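Local coordinates for guanylate kinase (Coxiella burnetii, PDB 3TR0), which catalyses transfer of a phosphate group from ATP to GMP, yielding ADP and GDP, and so probably serves in the recycling of GMP, at residues V24-S37 with W89-E103. Residues are numbered along the deposited sequence; the frame is centred on the assembly and turned at random.
Sequences VRALVKALAEIKIS and WVLRQLKAGRDVLLE. With 5GP (guanosine-5'-monophosphate), chain D.
Strand 34-36 pairs in parallel with strand 99-103, their short axes crossing at -28°, through four backbone hydrogen bonds, Asp99 N to Glu33 O, Lys35 N to Asp99 O, Leu101 N to Lys35 O (2.8 Å, N-H...O 172°) and Ser37 N to Leu101 O. Beyond them, one water joins Ser37 O to Glu103 N and a second donates to both Ser37 O and Glu103 OE1, carrying the pairing on where the strands diverge.

Each face of the pair receives a helix. Leu101 fills the side toward helix 24-30: its CD1 presses on Val28 CG1 at a tight 3.4 Å, CD2 meets Leu27 CD2 at 3.9 Å, and Ile34 CD1 lies 3.6 Å from Leu101 CG. Nearer the nucleotide, the extended Glu103 side chain sets OE2 against Val24 CB, while its backbone O comes within 3.5 Å of GMP N7.

Across the sheet, Trp89 has CG anti to its backbone N (chi1 179°), which sends the indole from helix 89-95 onto the edge strand. There CZ3 reaches Ser37 CA at 3.4 Å and Lys35 CB lies at the ring edge; Gln93 CG, from the same helix, sits over one face toward its rim. Gly97, with positive phi, closes this helix in a Schellman motif.

Helices on both faces make an alpha/beta sandwich; strand order 2-3-1-4-5, with the P-loop between strand 9-13 and helix 20-30, marks the P-loop kinase fold.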
loop_
_atom_site.group_PDB
_atom_site.type_symbol
_atom_site.label_atom_id
_atom_site.label_comp_id
_atom_site.label_asym_id
_atom_site.label_seq_id
_atom_site.Cartn_x
_atom_site.Cartn_y
_atom_site.Cartn_z
ATOM N N VAL A 24 11.950 -13.029 -1.933
ATOM C CA VAL A 24 12.396 -11.914 -2.756
ATOM C C VAL A 24 12.675 -12.345 -4.195
ATOM O O VAL A 24 12.371 -11.617 -5.137
ATOM C CB VAL A 24 13.638 -11.231 -2.150
ATOM C CG1 VAL A 24 14.189 -10.193 -3.103
ATOM C CG2 VAL A 24 13.281 -10.583 -0.818
ATOM N N ARG A 25 13.231 -13.538 -4.364
ATOM C CA ARG A 25 13.506 -14.050 -5.707
ATOM C C ARG A 25 12.233 -14.338 -6.501
ATOM O O ARG A 25 12.185 -14.113 -7.713
ATOM C CB ARG A 25 14.413 -15.278 -5.647
ATOM C CG ARG A 25 15.843 -14.931 -5.277
ATOM C CD ARG A 25 16.728 -16.159 -5.165
ATOM N NE ARG A 25 18.114 -15.785 -4.895
ATOM C CZ ARG A 25 19.056 -16.631 -4.492
ATOM N NH1 ARG A 25 18.764 -17.910 -4.299
ATOM N NH2 ARG A 25 20.290 -16.196 -4.274
ATOM N N ALA A 26 11.201 -14.824 -5.819
ATOM C CA ALA A 26 9.911 -15.048 -6.460
ATOM C C ALA A 26 9.227 -13.721 -6.773
ATOM O O ALA A 26 8.564 -13.580 -7.799
ATOM C CB ALA A 26 9.022 -15.906 -5.581
ATOM N N LEU A 27 9.385 -12.752 -5.877
ATOM C CA LEU A 27 8.811 -11.425 -6.070
ATOM C C LEU A 27 9.272 -10.793 -7.379
ATOM O O LEU A 27 8.465 -10.250 -8.138
ATOM C CB LEU A 27 9.182 -10.512 -4.902
ATOM C CG LEU A 27 8.684 -9.068 -4.981
ATOM C CD1 LEU A 27 7.169 -9.021 -5.058
ATOM C CD2 LEU A 27 9.178 -8.274 -3.790
ATOM N N VAL A 28 10.571 -10.857 -7.645
ATOM C CA VAL A 28 11.113 -10.218 -8.843
ATOM C C VAL A 28 10.703 -10.949 -10.114
ATOM O O VAL A 28 10.745 -10.380 -11.204
ATOM C CB VAL A 28 12.643 -10.074 -8.786
ATOM C CG1 VAL A 28 13.039 -9.240 -7.587
ATOM C CG2 VAL A 28 13.309 -11.435 -8.742
ATOM N N LYS A 29 10.304 -12.209 -9.974
ATOM C CA LYS A 29 9.821 -12.981 -11.113
ATOM C C LYS A 29 8.379 -12.619 -11.445
ATOM O O LYS A 29 7.951 -12.723 -12.594
ATOM C CB LYS A 29 9.938 -14.483 -10.839
ATOM C CG LYS A 29 11.172 -15.121 -11.448
ATOM C CD LYS A 29 12.391 -14.242 -11.241
ATOM C CE LYS A 29 13.565 -14.705 -12.086
ATOM N NZ LYS A 29 14.697 -13.739 -12.023
ATOM N N ALA A 30 7.640 -12.183 -10.433
ATOM C CA ALA A 30 6.224 -11.869 -10.589
ATOM C C ALA A 30 5.978 -10.426 -11.029
ATOM O O ALA A 30 4.948 -10.123 -11.633
ATOM C CB ALA A 30 5.482 -12.159 -9.298
ATOM N N LEU A 31 6.921 -9.541 -10.722
ATOM C CA LEU A 31 6.772 -8.122 -11.026
ATOM C C LEU A 31 7.772 -7.641 -12.062
ATOM O O LEU A 31 8.877 -8.169 -12.168
ATOM C CB LEU A 31 6.938 -7.281 -9.758
ATOM C CG LEU A 31 5.785 -7.229 -8.759
ATOM C CD1 LEU A 31 6.201 -6.427 -7.536
ATOM C CD2 LEU A 31 4.550 -6.628 -9.407
ATOM N N ALA A 32 7.381 -6.620 -12.815
ATOM C CA ALA A 32 8.285 -5.985 -13.761
ATOM C C ALA A 32 8.891 -4.729 -13.141
ATOM O O ALA A 32 8.375 -4.204 -12.154
ATOM C CB ALA A 32 7.545 -5.639 -15.047
ATOM N N GLU A 33 9.992 -4.266 -13.724
ATOM C CA GLU A 33 10.605 -2.991 -13.360
ATOM C C GLU A 33 11.050 -2.927 -11.901
ATOM O O GLU A 33 10.938 -1.889 -11.249
ATOM C CB GLU A 33 9.663 -1.831 -13.692
ATOM C CG GLU A 33 9.296 -1.752 -15.167
ATOM C CD GLU A 33 8.361 -0.598 -15.479
ATOM O OE1 GLU A 33 8.837 0.418 -16.028
ATOM O OE2 GLU A 33 7.153 -0.708 -15.178
ATOM N N ILE A 34 11.559 -4.044 -11.397
ATOM C CA ILE A 34 12.102 -4.091 -10.048
ATOM C C ILE A 34 13.255 -5.087 -10.014
ATOM O O ILE A 34 13.151 -6.191 -10.546
ATOM C CB ILE A 34 11.006 -4.437 -9.003
ATOM C CG1 ILE A 34 11.551 -4.323 -7.576
ATOM C CG2 ILE A 34 10.426 -5.815 -9.260
ATOM C CD1 ILE A 34 10.463 -4.339 -6.506
ATOM N N LYS A 35 14.367 -4.679 -9.416
ATOM C CA LYS A 35 15.550 -5.531 -9.373
ATOM C C LYS A 35 16.126 -5.621 -7.968
ATOM O O LYS A 35 15.964 -4.707 -7.158
ATOM C CB LYS A 35 16.604 -5.019 -10.356
ATOM C CG LYS A 35 16.051 -4.803 -11.759
ATOM C CD LYS A 35 16.837 -5.557 -12.814
ATOM C CE LYS A 35 18.003 -4.735 -13.332
ATOM N NZ LYS A 35 18.634 -5.368 -14.525
ATOM N N ILE A 36 16.796 -6.732 -7.687
ATOM C CA ILE A 36 17.397 -6.954 -6.383
ATOM C C ILE A 36 18.843 -6.494 -6.358
ATOM O O ILE A 36 19.647 -6.901 -7.198
ATOM C CB ILE A 36 17.372 -8.448 -5.996
ATOM C CG1 ILE A 36 15.951 -9.004 -6.075
ATOM C CG2 ILE A 36 17.942 -8.638 -4.605
ATOM C CD1 ILE A 36 15.886 -10.516 -5.953
ATOM N N SER A 37 19.177 -5.644 -5.396
ATOM C CA SER A 37 20.570 -5.257 -5.197
ATOM C C SER A 37 21.377 -6.447 -4.699
ATOM O O SER A 37 21.024 -7.069 -3.695
ATOM C CB SER A 37 20.674 -4.102 -4.202
ATOM O OG SER A 37 22.025 -3.802 -3.904
ATOM N N TRP A 89 25.235 1.223 -8.316
ATOM C CA TRP A 89 24.323 0.330 -9.017
ATOM C C TRP A 89 22.874 0.681 -8.701
ATOM O O TRP A 89 22.024 0.703 -9.586
ATOM C CB TRP A 89 24.595 -1.128 -8.659
ATOM C CG TRP A 89 23.665 -2.073 -9.348
ATOM C CD1 TRP A 89 23.866 -2.693 -10.546
ATOM C CD2 TRP A 89 22.375 -2.494 -8.889
ATOM N NE1 TRP A 89 22.785 -3.481 -10.858
ATOM C CE2 TRP A 89 21.856 -3.378 -9.855
ATOM C CE3 TRP A 89 21.612 -2.216 -7.750
ATOM C CZ2 TRP A 89 20.613 -3.991 -9.717
ATOM C CZ3 TRP A 89 20.372 -2.823 -7.617
ATOM C CH2 TRP A 89 19.886 -3.698 -8.595
ATOM N N VAL A 90 22.601 0.961 -7.434
ATOM C CA VAL A 90 21.249 1.298 -7.001
ATOM C C VAL A 90 20.759 2.574 -7.688
ATOM O O VAL A 90 19.655 2.618 -8.231
ATOM C CB VAL A 90 21.182 1.474 -5.475
ATOM C CG1 VAL A 90 19.838 2.052 -5.063
ATOM C CG2 VAL A 90 21.424 0.142 -4.773
ATOM N N LEU A 91 21.592 3.606 -7.680
ATOM C CA LEU A 91 21.210 4.876 -8.282
ATOM C C LEU A 91 21.003 4.766 -9.794
ATOM O O LEU A 91 20.141 5.438 -10.350
ATOM C CB LEU A 91 22.221 5.972 -7.940
ATOM C CG LEU A 91 22.373 6.247 -6.443
ATOM C CD1 LEU A 91 23.294 7.436 -6.205
ATOM C CD2 LEU A 91 21.008 6.481 -5.799
ATOM N N ARG A 92 21.789 3.922 -10.459
ATOM C CA ARG A 92 21.572 3.671 -11.882
ATOM C C ARG A 92 20.187 3.078 -12.148
ATOM O O ARG A 92 19.507 3.468 -13.104
ATOM C CB ARG A 92 22.653 2.758 -12.459
ATOM C CG ARG A 92 24.021 3.399 -12.529
ATOM C CD ARG A 92 24.894 2.733 -13.586
ATOM N NE ARG A 92 25.045 1.292 -13.388
ATOM C CZ ARG A 92 25.924 0.737 -12.559
ATOM N NH1 ARG A 92 26.725 1.501 -11.830
ATOM N NH2 ARG A 92 26.000 -0.582 -12.451
ATOM N N GLN A 93 19.775 2.140 -11.299
ATOM C CA GLN A 93 18.463 1.509 -11.422
ATOM C C GLN A 93 17.339 2.513 -11.221
ATOM O O GLN A 93 16.380 2.548 -11.995
ATOM C CB GLN A 93 18.311 0.367 -10.412
ATOM C CG GLN A 93 19.418 -0.665 -10.472
ATOM C CD GLN A 93 19.693 -1.148 -11.882
ATOM O OE1 GLN A 93 18.773 -1.484 -12.625
ATOM N NE2 GLN A 93 20.967 -1.182 -12.259
ATOM N N LEU A 94 17.455 3.324 -10.174
ATOM C CA LEU A 94 16.451 4.353 -9.903
ATOM C C LEU A 94 16.341 5.323 -11.077
ATOM O O LEU A 94 15.239 5.702 -11.484
ATOM C CB LEU A 94 16.798 5.112 -8.623
ATOM C CG LEU A 94 16.750 4.288 -7.336
ATOM C CD1 LEU A 94 17.151 5.142 -6.141
ATOM C CD2 LEU A 94 15.365 3.681 -7.132
ATOM N N LYS A 95 17.491 5.715 -11.617
ATOM C CA LYS A 95 17.552 6.609 -12.770
ATOM C C LYS A 95 16.832 6.011 -13.969
ATOM O O LYS A 95 16.176 6.720 -14.730
ATOM C CB LYS A 95 19.008 6.883 -13.152
ATOM C CG LYS A 95 19.717 7.911 -12.290
ATOM C CD LYS A 95 19.606 9.303 -12.892
ATOM C CE LYS A 95 20.640 10.246 -12.295
ATOM N NZ LYS A 95 20.482 11.644 -12.785
ATOM N N ALA A 96 16.966 4.702 -14.134
ATOM C CA ALA A 96 16.349 4.000 -15.249
ATOM C C ALA A 96 14.863 3.756 -15.008
ATOM O O ALA A 96 14.167 3.230 -15.876
ATOM C CB ALA A 96 17.064 2.686 -15.500
ATOM N N GLY A 97 14.383 4.134 -13.827
ATOM C CA GLY A 97 12.973 4.009 -13.506
ATOM C C GLY A 97 12.606 2.666 -12.900
ATOM O O GLY A 97 11.434 2.298 -12.857
ATOM N N ARG A 98 13.608 1.931 -12.430
ATOM C CA ARG A 98 13.381 0.625 -11.817
ATOM C C ARG A 98 13.444 0.722 -10.299
ATOM O O ARG A 98 14.377 1.305 -9.745
ATOM C CB ARG A 98 14.439 -0.384 -12.277
ATOM C CG ARG A 98 14.503 -0.630 -13.769
ATOM C CD ARG A 98 15.507 -1.737 -14.071
ATOM N NE ARG A 98 15.752 -1.887 -15.501
ATOM C CZ ARG A 98 16.761 -1.313 -16.145
ATOM N NH1 ARG A 98 17.622 -0.553 -15.485
ATOM N NH2 ARG A 98 16.911 -1.504 -17.450
ATOM N N ASP A 99 12.450 0.149 -9.629
ATOM C CA ASP A 99 12.481 0.037 -8.180
ATOM C C ASP A 99 13.586 -0.928 -7.786
ATOM O O ASP A 99 13.983 -1.783 -8.575
ATOM C CB ASP A 99 11.130 -0.444 -7.650
ATOM C CG ASP A 99 10.008 0.503 -8.012
ATOM O OD1 ASP A 99 10.032 1.651 -7.520
ATOM O OD2 ASP A 99 9.116 0.109 -8.795
ATOM N N VAL A 100 14.095 -0.780 -6.572
ATOM C CA VAL A 100 15.186 -1.627 -6.117
ATOM C C VAL A 100 14.823 -2.291 -4.807
ATOM O O VAL A 100 14.339 -1.638 -3.885
ATOM C CB VAL A 100 16.480 -0.833 -5.922
ATOM C CG1 VAL A 100 17.550 -1.715 -5.271
ATOM C CG2 VAL A 100 16.975 -0.285 -7.262
ATOM N N LEU A 101 15.057 -3.595 -4.738
ATOM C CA LEU A 101 14.859 -4.348 -3.511
ATOM C C LEU A 101 16.169 -4.448 -2.753
ATOM O O LEU A 101 17.191 -4.838 -3.318
ATOM C CB LEU A 101 14.339 -5.745 -3.831
ATOM C CG LEU A 101 12.877 -5.778 -4.269
ATOM C CD1 LEU A 101 12.587 -7.009 -5.099
ATOM C CD2 LEU A 101 11.981 -5.722 -3.048
ATOM N N LEU A 102 16.139 -4.083 -1.477
ATOM C CA LEU A 102 17.322 -4.188 -0.630
ATOM C C LEU A 102 17.081 -5.219 0.466
ATOM O O LEU A 102 16.285 -4.996 1.379
ATOM C CB LEU A 102 17.665 -2.831 -0.010
ATOM C CG LEU A 102 17.945 -1.670 -0.977
ATOM C CD1 LEU A 102 18.082 -0.356 -0.218
ATOM C CD2 LEU A 102 19.186 -1.951 -1.788
ATOM N N GLU A 103 17.759 -6.357 0.363
ATOM C CA GLU A 103 17.674 -7.377 1.400
ATOM C C GLU A 103 18.767 -7.089 2.407
ATOM O O GLU A 103 19.891 -7.567 2.258
ATOM C CB GLU A 103 17.888 -8.765 0.807
ATOM C CG GLU A 103 16.876 -9.174 -0.237
ATOM C CD GLU A 103 17.189 -10.537 -0.827
ATOM O OE1 GLU A 103 18.218 -10.662 -1.526
ATOM O OE2 GLU A 103 16.415 -11.485 -0.584
HETATM P P 5GP D . 23.822 -14.283 5.166
HETATM O O1P 5GP D . 23.675 -14.528 3.684
HETATM O O2P 5GP D . 25.209 -14.269 5.751
HETATM O O3P 5GP D . 22.955 -15.278 5.903
HETATM O "O5'" 5GP D . 23.068 -12.936 5.552
HETATM C "C5'" 5GP D . 23.251 -12.336 6.823
HETATM C "C4'" 5GP D . 22.345 -11.147 6.999
HETATM O "O4'" 5GP D . 23.047 -9.945 6.624
HETATM C "C3'" 5GP D . 21.107 -11.129 6.118
HETATM O "O3'" 5GP D . 20.056 -11.932 6.625
HETATM C "C2'" 5GP D . 20.756 -9.647 6.043
HETATM O "O2'" 5GP D . 19.970 -9.267 7.163
HETATM C "C1'" 5GP D . 22.130 -8.979 6.176
HETATM N N9 5GP D . 22.614 -8.424 4.900
HETATM C C8 5GP D . 22.874 -9.045 3.742
HETATM N N7 5GP D . 23.323 -8.125 2.852
HETATM C C5 5GP D . 23.338 -6.923 3.476
HETATM C C6 5GP D . 23.685 -5.629 3.104
HETATM O O6 5GP D . 24.092 -5.376 1.944
HETATM N N1 5GP D . 23.580 -4.644 4.004
HETATM C C2 5GP D . 23.145 -4.875 5.251
HETATM N N2 5GP D . 23.042 -3.869 6.151
HETATM N N3 5GP D . 22.800 -6.115 5.637
HETATM C C4 5GP D . 22.898 -7.138 4.764
HETATM O O HOH W 1 20.132 -6.298 -1.236
HETATM O O HOH W 2 20.479 -9.560 -2.290
#